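Local atomic coordinates of phospholipase C beta (Meleagris gallopavo, PDB entry 1JAD), a protein that belongs to the phospholipase C beta family and is represented here by its C-terminal region, an elongated bundle of long antiparallel helices in a two-chain assembly. Residues M27-K32 / T110-E115; K50-L55 / I88-E93. One frame throughout, in Å; residues are numbered along the deposited sequence.

Contact 1 of 2, residues M27-K32 / T110-E115; sequences MKLFLK and TAKITE
Phe-30 and Ile-113 carry the apolar part of this antiparallel helix contact, in which the local axes come within 10.0 Å at 174°. The isoleucine approaches obliquely through its longer branch: Ile-113 CG1 lies 3.3 Å from Phe-30 CD1, a tight fit, and touches CE1 as well. Its terminal methyl then passes over one ring face as a CH-pi contact, Ile-113 CD1 standing 3.7 Å from the centroid of the Phe-30 ring and 22° from the normal. The ring can meet it because chi1 of Phe-30 (-173°) sets CG opposite the backbone N and brings the phenyl nearer to helix 75-155. Lys-112 CB borders the ring edge.

The second apolar touch uses the stem of a charged residue. The lysine bends at chi2, and Lys-112 CE packs against Leu-29 CB at 4.0 Å.

No side-chain hydrogen bond crosses between the segments; two lie within 110-115. Lys-112 NZ pairs with Glu-115 OE2 at 3.2 Å, on the syn side of the carboxylate and somewhat out of its plane. Thr-114 OG1 binds Thr-110 O from above the carbonyl plane, a second donor beside Thr-114 N. Thr-110 OG1 also bonds Glu-212 of helix 161-245, whose Ile-208 touches Ile-113.

The two segments are thus joined by hydrocarbon and ring contacts, the lysine lending its methylenes while its charge is met on its own helix.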
HETATM    1  N   MSE A  27       3.404  -7.280  17.062  1.00 58.54           N
HETATM    2  CA  MSE A  27       1.974  -7.541  17.173  1.00 61.05           C
HETATM    3  C   MSE A  27       1.712  -9.054  17.200  1.00 61.93           C
HETATM    4  O   MSE A  27       2.486  -9.832  16.639  1.00 61.27           O
HETATM    5  CB  MSE A  27       1.222  -6.883  16.005  1.00 61.10           C
HETATM    6  CG  MSE A  27       1.411  -5.364  15.933  1.00 63.12           C
HETATM    7 SE   MSE A  27       0.426  -4.509  14.654  1.00 62.98          SE
HETATM    8  CE  MSE A  27      -1.256  -4.830  15.233  1.00 64.78           C
ATOM      9  N   LYS A  28       0.629  -9.460  17.864  1.00 62.63           N
ATOM     10  CA  LYS A  28       0.259 -10.875  17.977  1.00 62.24           C
ATOM     11  C   LYS A  28       0.295 -11.627  16.651  1.00 60.15           C
ATOM     12  O   LYS A  28       1.148 -12.490  16.441  1.00 60.32           O
ATOM     13  CB  LYS A  28      -1.144 -11.025  18.587  1.00 64.70           C
ATOM     14  CG  LYS A  28      -1.243 -10.680  20.067  1.00 67.46           C
ATOM     15  CD  LYS A  28      -2.681 -10.790  20.612  1.00 70.16           C
ATOM     16  CE  LYS A  28      -3.274 -12.205  20.528  1.00 71.29           C
ATOM     17  NZ  LYS A  28      -3.520 -12.677  19.133  1.00 71.79           N
ATOM     18  N   LEU A  29      -0.642 -11.302  15.764  1.00 57.49           N
ATOM     19  CA  LEU A  29      -0.724 -11.954  14.461  1.00 55.73           C
ATOM     20  C   LEU A  29       0.625 -12.132  13.759  1.00 53.39           C
ATOM     21  O   LEU A  29       0.899 -13.199  13.198  1.00 52.80           O
ATOM     22  CB  LEU A  29      -1.682 -11.191  13.541  1.00 56.66           C
ATOM     23  CG  LEU A  29      -3.165 -11.182  13.915  1.00 57.56           C
ATOM     24  CD1 LEU A  29      -3.358 -10.507  15.264  1.00 59.12           C
ATOM     25  CD2 LEU A  29      -3.954 -10.454  12.835  1.00 57.66           C
ATOM     26  N   PHE A  30       1.472 -11.105  13.784  1.00 50.24           N
ATOM     27  CA  PHE A  30       2.763 -11.223  13.121  1.00 47.39           C
ATOM     28  C   PHE A  30       3.618 -12.277  13.804  1.00 47.42           C
ATOM     29  O   PHE A  30       4.201 -13.136  13.140  1.00 48.27           O
ATOM     30  CB  PHE A  30       3.528  -9.903  13.116  1.00 43.73           C
ATOM     31  CG  PHE A  30       4.793  -9.953  12.304  1.00 39.58           C
ATOM     32  CD1 PHE A  30       4.737 -10.033  10.918  1.00 37.47           C
ATOM     33  CD2 PHE A  30       6.039  -9.976  12.927  1.00 39.78           C
ATOM     34  CE1 PHE A  30       5.904 -10.137  10.161  1.00 35.15           C
ATOM     35  CE2 PHE A  30       7.217 -10.081  12.178  1.00 37.40           C
ATOM     36  CZ  PHE A  30       7.147 -10.162  10.791  1.00 35.99           C
ATOM     37  N   LEU A  31       3.705 -12.216  15.128  1.00 46.29           N
ATOM     38  CA  LEU A  31       4.508 -13.200  15.827  1.00 46.54           C
ATOM     39  C   LEU A  31       3.971 -14.623  15.682  1.00 47.28           C
ATOM     40  O   LEU A  31       4.758 -15.570  15.644  1.00 46.72           O
ATOM     41  CB  LEU A  31       4.676 -12.836  17.308  1.00 45.45           C
ATOM     42  CG  LEU A  31       5.682 -11.713  17.613  1.00 45.83           C
ATOM     43  CD1 LEU A  31       5.843 -11.542  19.126  1.00 44.33           C
ATOM     44  CD2 LEU A  31       7.032 -12.048  16.996  1.00 44.35           C
ATOM     45  N   LYS A  32       2.653 -14.794  15.582  1.00 47.57           N
ATOM     46  CA  LYS A  32       2.137 -16.152  15.438  1.00 49.07           C
ATOM     47  C   LYS A  32       2.600 -16.702  14.096  1.00 49.52           C
ATOM     48  O   LYS A  32       2.998 -17.865  14.000  1.00 50.31           O
ATOM     49  CB  LYS A  32       0.605 -16.211  15.514  1.00 50.30           C
ATOM     50  CG  LYS A  32      -0.130 -15.698  14.288  1.00 52.37           C
ATOM     51  CD  LYS A  32      -1.607 -16.059  14.353  1.00 54.77           C
ATOM     52  CE  LYS A  32      -2.262 -15.540  15.634  1.00 57.18           C
ATOM     53  NZ  LYS A  32      -3.715 -15.881  15.729  1.00 56.93           N
ATOM     54  N   THR A 110       5.896  -9.923   4.606  1.00 31.16           N
ATOM     55  CA  THR A 110       5.587  -8.655   3.963  1.00 31.95           C
ATOM     56  C   THR A 110       4.083  -8.499   3.834  1.00 33.95           C
ATOM     57  O   THR A 110       3.522  -7.474   4.229  1.00 36.75           O
ATOM     58  CB  THR A 110       6.242  -8.553   2.565  1.00 30.28           C
ATOM     59  OG1 THR A 110       7.662  -8.443   2.723  1.00 29.10           O
ATOM     60  CG2 THR A 110       5.724  -7.336   1.802  1.00 25.86           C
ATOM     61  N   ALA A 111       3.428  -9.519   3.291  1.00 34.14           N
ATOM     62  CA  ALA A 111       1.984  -9.481   3.118  1.00 33.74           C
ATOM     63  C   ALA A 111       1.301  -9.180   4.439  1.00 34.01           C
ATOM     64  O   ALA A 111       0.428  -8.307   4.521  1.00 33.31           O
ATOM     65  CB  ALA A 111       1.491 -10.806   2.579  1.00 33.15           C
ATOM     66  N   LYS A 112       1.709  -9.897   5.478  1.00 34.13           N
ATOM     67  CA  LYS A 112       1.119  -9.712   6.795  1.00 34.66           C
ATOM     68  C   LYS A 112       1.373  -8.304   7.320  1.00 34.64           C
ATOM     69  O   LYS A 112       0.435  -7.542   7.533  1.00 32.41           O
ATOM     70  CB  LYS A 112       1.675 -10.738   7.787  1.00 35.04           C
ATOM     71  CG  LYS A 112       0.766 -10.964   8.986  1.00 38.39           C
ATOM     72  CD  LYS A 112      -0.614 -11.396   8.484  1.00 42.93           C
ATOM     73  CE  LYS A 112      -1.590 -11.742   9.604  1.00 46.11           C
ATOM     74  NZ  LYS A 112      -2.909 -12.156   9.028  1.00 43.86           N
ATOM     75  N   ILE A 113       2.636  -7.954   7.530  1.00 35.31           N
ATOM     76  CA  ILE A 113       2.946  -6.629   8.036  1.00 36.79           C
ATOM     77  C   ILE A 113       2.364  -5.526   7.171  1.00 36.99           C
ATOM     78  O   ILE A 113       1.906  -4.513   7.695  1.00 36.30           O
ATOM     79  CB  ILE A 113       4.464  -6.412   8.219  1.00 37.26           C
ATOM     80  CG1 ILE A 113       4.906  -7.056   9.530  1.00 38.65           C
ATOM     81  CG2 ILE A 113       4.792  -4.928   8.245  1.00 40.88           C
ATOM     82  CD1 ILE A 113       6.311  -6.703   9.949  1.00 38.31           C
ATOM     83  N   THR A 114       2.370  -5.705   5.855  1.00 36.96           N
ATOM     84  CA  THR A 114       1.792  -4.682   4.998  1.00 37.77           C
ATOM     85  C   THR A 114       0.319  -4.540   5.348  1.00 40.08           C
ATOM     86  O   THR A 114      -0.259  -3.459   5.233  1.00 41.20           O
ATOM     87  CB  THR A 114       1.956  -5.033   3.527  1.00 36.20           C
ATOM     88  OG1 THR A 114       3.332  -4.875   3.162  1.00 37.09           O
ATOM     89  CG2 THR A 114       1.097  -4.131   2.663  1.00 37.20           C
ATOM     90  N   GLU A 115      -0.278  -5.640   5.793  1.00 42.78           N
ATOM     91  CA  GLU A 115      -1.673  -5.650   6.205  1.00 45.24           C
ATOM     92  C   GLU A 115      -1.836  -4.744   7.420  1.00 45.15           C
ATOM     93  O   GLU A 115      -2.487  -3.702   7.349  1.00 44.98           O
ATOM     94  CB  GLU A 115      -2.109  -7.078   6.564  1.00 48.36           C
ATOM     95  CG  GLU A 115      -3.381  -7.155   7.416  1.00 54.46           C
ATOM     96  CD  GLU A 115      -3.757  -8.576   7.822  1.00 57.25           C
ATOM     97  OE1 GLU A 115      -4.621  -8.724   8.713  1.00 58.10           O
ATOM     98  OE2 GLU A 115      -3.202  -9.544   7.249  1.00 59.60           O
TER

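Contact 2 of 2, residues K50-L55 / I88-E93; sequences KRREEL and IHLGEE
Arg-51, Arg-52 and Leu-55 all touch Leu-90, yet no hydrogen bond or salt bridge is made between segments 50-55 and 88-93; the shortest polar bond of the two, Glu-54 N to Lys-50 O at 2.7 Å, is a backbone bond inside helix 28-64. The association is therefore apolar, and a single side chain supplies one whole side of it. Leu-90 points at the opposing helix, and its chi1 of 175°, with CG opposite the backbone N, carries the fork of the side chain into the gap.

Of its two methyls, Leu-90 CD1 comes nearest to the stem of Arg-51, with CG of that arginine 3.5 Å away, and the same methyl stands 4.3 Å above the guanidinium plane of Arg-51, displaced from the middle of the group. The two side chains run past one another in opposite directions; Arg-51 is bent at chi2 (49°), consistent with its guanidinium lying over that methyl. Leu-90 CD2 also lies near Arg-51 CG and reaches the next residue, at 3.6 Å from Arg-52 CA and 3.8 Å from Arg-52 CB. One turn further on, Leu-55 CD2 makes a looser contact with Leu-90 CD2 at 4.4 Å. Past its CB, Arg-52 leads away, so that its CA and CB, not its guanidinium end, meet Leu-90.

The local axes stand 11.0 Å apart at 170°, so helices 28-64 and 75-155 run nearly antiparallel here. Leu-87 of helix 75-155 extends the interface by touching both Arg-52 and Leu-55. Helix 161-245 packs beside both partners, Met-237 on Arg-52 and Leu-230 and Val-234 on Ile-88, while His-89 packs on Glu-144 and Glu-92 on His-175, both of the second subunit.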
ATOM      1  N   LYS A  50      13.957 -38.190   7.222  1.00 54.69           N
ATOM      2  CA  LYS A  50      13.297 -39.461   6.930  1.00 56.55           C
ATOM      3  C   LYS A  50      13.701 -39.936   5.547  1.00 57.19           C
ATOM      4  O   LYS A  50      14.039 -41.101   5.359  1.00 57.80           O
ATOM      5  CB  LYS A  50      11.773 -39.321   6.976  1.00 57.67           C
ATOM      6  CG  LYS A  50      11.156 -39.380   8.368  1.00 61.50           C
ATOM      7  CD  LYS A  50      11.269 -40.778   8.974  1.00 62.79           C
ATOM      8  CE  LYS A  50      10.527 -40.861  10.308  1.00 65.04           C
ATOM      9  NZ  LYS A  50      10.536 -42.238  10.894  1.00 66.44           N
ATOM     10  N   ARG A  51      13.667 -39.025   4.582  1.00 57.54           N
ATOM     11  CA  ARG A  51      14.027 -39.360   3.217  1.00 57.32           C
ATOM     12  C   ARG A  51      15.477 -39.817   3.091  1.00 57.06           C
ATOM     13  O   ARG A  51      15.775 -40.703   2.291  1.00 56.90           O
ATOM     14  CB  ARG A  51      13.753 -38.174   2.287  1.00 58.92           C
ATOM     15  CG  ARG A  51      14.262 -38.371   0.870  1.00 62.58           C
ATOM     16  CD  ARG A  51      13.826 -39.713   0.304  1.00 67.84           C
ATOM     17  NE  ARG A  51      14.285 -39.920  -1.068  1.00 71.69           N
ATOM     18  CZ  ARG A  51      13.834 -39.241  -2.118  1.00 73.29           C
ATOM     19  NH1 ARG A  51      12.906 -38.305  -1.956  1.00 73.99           N
ATOM     20  NH2 ARG A  51      14.306 -39.500  -3.332  1.00 74.21           N
ATOM     21  N   ARG A  52      16.383 -39.231   3.873  1.00 55.38           N
ATOM     22  CA  ARG A  52      17.777 -39.648   3.795  1.00 55.14           C
ATOM     23  C   ARG A  52      17.956 -41.024   4.437  1.00 55.47           C
ATOM     24  O   ARG A  52      18.678 -41.877   3.924  1.00 54.88           O
ATOM     25  CB  ARG A  52      18.702 -38.633   4.476  1.00 55.83           C
ATOM     26  CG  ARG A  52      20.146 -39.114   4.509  1.00 58.84           C
ATOM     27  CD  ARG A  52      21.159 -38.052   4.896  1.00 60.87           C
ATOM     28  NE  ARG A  52      20.914 -37.455   6.203  1.00 64.91           N
ATOM     29  CZ  ARG A  52      21.819 -36.736   6.860  1.00 66.86           C
ATOM     30  NH1 ARG A  52      23.022 -36.535   6.328  1.00 68.10           N
ATOM     31  NH2 ARG A  52      21.522 -36.212   8.044  1.00 67.46           N
ATOM     32  N   GLU A  53      17.294 -41.219   5.570  1.00 55.60           N
ATOM     33  CA  GLU A  53      17.340 -42.475   6.301  1.00 55.98           C
ATOM     34  C   GLU A  53      16.763 -43.544   5.378  1.00 55.22           C
ATOM     35  O   GLU A  53      17.336 -44.617   5.183  1.00 54.39           O
ATOM     36  CB  GLU A  53      16.476 -42.339   7.555  1.00 58.38           C
ATOM     37  CG  GLU A  53      16.391 -43.565   8.445  1.00 62.16           C
ATOM     38  CD  GLU A  53      15.455 -43.333   9.626  1.00 65.37           C
ATOM     39  OE1 GLU A  53      15.716 -42.401  10.422  1.00 66.68           O
ATOM     40  OE2 GLU A  53      14.456 -44.074   9.756  1.00 66.19           O
ATOM     41  N   GLU A  54      15.623 -43.210   4.796  1.00 54.77           N
ATOM     42  CA  GLU A  54      14.903 -44.084   3.890  1.00 54.59           C
ATOM     43  C   GLU A  54      15.730 -44.448   2.661  1.00 54.37           C
ATOM     44  O   GLU A  54      15.484 -45.464   2.017  1.00 53.83           O
ATOM     45  CB  GLU A  54      13.610 -43.384   3.493  1.00 55.67           C
ATOM     46  CG  GLU A  54      12.617 -44.214   2.738  1.00 57.44           C
ATOM     47  CD  GLU A  54      11.267 -43.530   2.685  1.00 58.17           C
ATOM     48  OE1 GLU A  54      10.332 -44.101   2.084  1.00 60.52           O
ATOM     49  OE2 GLU A  54      11.143 -42.424   3.257  1.00 54.41           O
ATOM     50  N   LEU A  55      16.716 -43.616   2.346  1.00 55.41           N
ATOM     51  CA  LEU A  55      17.591 -43.847   1.201  1.00 56.03           C
ATOM     52  C   LEU A  55      18.729 -44.794   1.583  1.00 57.03           C
ATOM     53  O   LEU A  55      19.215 -45.561   0.748  1.00 58.14           O
ATOM     54  CB  LEU A  55      18.172 -42.518   0.693  1.00 55.40           C
ATOM     55  CG  LEU A  55      19.115 -42.557  -0.517  1.00 54.91           C
ATOM     56  CD1 LEU A  55      18.410 -43.189  -1.711  1.00 56.86           C
ATOM     57  CD2 LEU A  55      19.562 -41.147  -0.862  1.00 55.23           C
ATOM     58  N   ILE A  88      23.709 -36.815  -2.957  1.00 32.93           N
ATOM     59  CA  ILE A  88      24.006 -35.491  -3.485  1.00 33.41           C
ATOM     60  C   ILE A  88      22.711 -34.888  -4.035  1.00 35.70           C
ATOM     61  O   ILE A  88      22.315 -33.785  -3.643  1.00 37.45           O
ATOM     62  CB  ILE A  88      25.037 -35.550  -4.625  1.00 33.33           C
ATOM     63  CG1 ILE A  88      26.408 -35.952  -4.081  1.00 32.72           C
ATOM     64  CG2 ILE A  88      25.121 -34.191  -5.319  1.00 33.64           C
ATOM     65  CD1 ILE A  88      27.033 -34.913  -3.194  1.00 33.31           C
ATOM     66  N   HIS A  89      22.050 -35.609  -4.940  1.00 36.09           N
ATOM     67  CA  HIS A  89      20.803 -35.119  -5.505  1.00 35.99           C
ATOM     68  C   HIS A  89      19.784 -34.824  -4.426  1.00 34.75           C
ATOM     69  O   HIS A  89      19.077 -33.818  -4.492  1.00 35.19           O
ATOM     70  CB  HIS A  89      20.235 -36.108  -6.521  1.00 38.28           C
ATOM     71  CG  HIS A  89      20.971 -36.107  -7.826  1.00 43.48           C
ATOM     72  ND1 HIS A  89      20.572 -36.859  -8.911  1.00 45.35           N
ATOM     73  CD2 HIS A  89      22.075 -35.430  -8.224  1.00 45.08           C
ATOM     74  CE1 HIS A  89      21.399 -36.643  -9.920  1.00 47.46           C
ATOM     75  NE2 HIS A  89      22.320 -35.780  -9.531  1.00 46.48           N
ATOM     76  N   LEU A  90      19.702 -35.691  -3.424  1.00 33.36           N
ATOM     77  CA  LEU A  90      18.763 -35.455  -2.330  1.00 31.33           C
ATOM     78  C   LEU A  90      19.122 -34.144  -1.631  1.00 31.53           C
ATOM     79  O   LEU A  90      18.246 -33.393  -1.208  1.00 30.80           O
ATOM     80  CB  LEU A  90      18.817 -36.586  -1.305  1.00 28.50           C
ATOM     81  CG  LEU A  90      17.937 -36.292  -0.090  1.00 24.86           C
ATOM     82  CD1 LEU A  90      16.503 -36.131  -0.553  1.00 23.71           C
ATOM     83  CD2 LEU A  90      18.060 -37.397   0.938  1.00 23.99           C
ATOM     84  N   GLY A  91      20.420 -33.887  -1.499  1.00 32.83           N
ATOM     85  CA  GLY A  91      20.859 -32.664  -0.855  1.00 37.12           C
ATOM     86  C   GLY A  91      20.459 -31.460  -1.683  1.00 39.48           C
ATOM     87  O   GLY A  91      19.962 -30.460  -1.152  1.00 40.17           O
ATOM     88  N   GLU A  92      20.660 -31.568  -2.994  1.00 41.19           N
ATOM     89  CA  GLU A  92      20.332 -30.486  -3.918  1.00 43.72           C
ATOM     90  C   GLU A  92      18.867 -30.063  -3.856  1.00 44.26           C
ATOM     91  O   GLU A  92      18.570 -28.870  -3.764  1.00 45.67           O
ATOM     92  CB  GLU A  92      20.697 -30.878  -5.358  1.00 44.53           C
ATOM     93  CG  GLU A  92      22.209 -31.019  -5.608  1.00 48.29           C
ATOM     94  CD  GLU A  92      22.559 -31.433  -7.043  1.00 50.67           C
ATOM     95  OE1 GLU A  92      23.759 -31.408  -7.394  1.00 51.53           O
ATOM     96  OE2 GLU A  92      21.644 -31.790  -7.822  1.00 51.82           O
ATOM     97  N   GLU A  93      17.949 -31.028  -3.888  1.00 42.87           N
ATOM     98  CA  GLU A  93      16.535 -30.688  -3.850  1.00 42.01           C
ATOM     99  C   GLU A  93      16.131 -30.241  -2.446  1.00 39.85           C
ATOM    100  O   GLU A  93      15.281 -29.365  -2.290  1.00 38.72           O
ATOM    101  CB  GLU A  93      15.676 -31.885  -4.291  1.00 46.50           C
ATOM    102  CG  GLU A  93      14.348 -31.510  -5.000  1.00 51.77           C
ATOM    103  CD  GLU A  93      13.444 -30.568  -4.189  1.00 56.20           C
ATOM    104  OE1 GLU A  93      13.011 -30.950  -3.075  1.00 58.09           O
ATOM    105  OE2 GLU A  93      13.161 -29.446  -4.673  1.00 56.37           O
TER

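How the contacts relate
Both contacts join helix 28-64 to helix 75-155, and they sample one antiparallel pairing at two levels. Their centres are 34 Å apart, and their nearest atoms, about 23 Å apart, do not touch. Contact 2 is nested within the chain loop closed by contact 1: as helix 28-64 advances from 27-32 to 50-55, its partner retreats from 110-115 to 88-93. Contact 1 lies about 7 Å from the centre of the chain, measured from its own centre, whereas contact 2 lies about 34 Å out. Helix 161-245 flanks both, but the second subunit touches the segments of contact 2 and not those of contact 1.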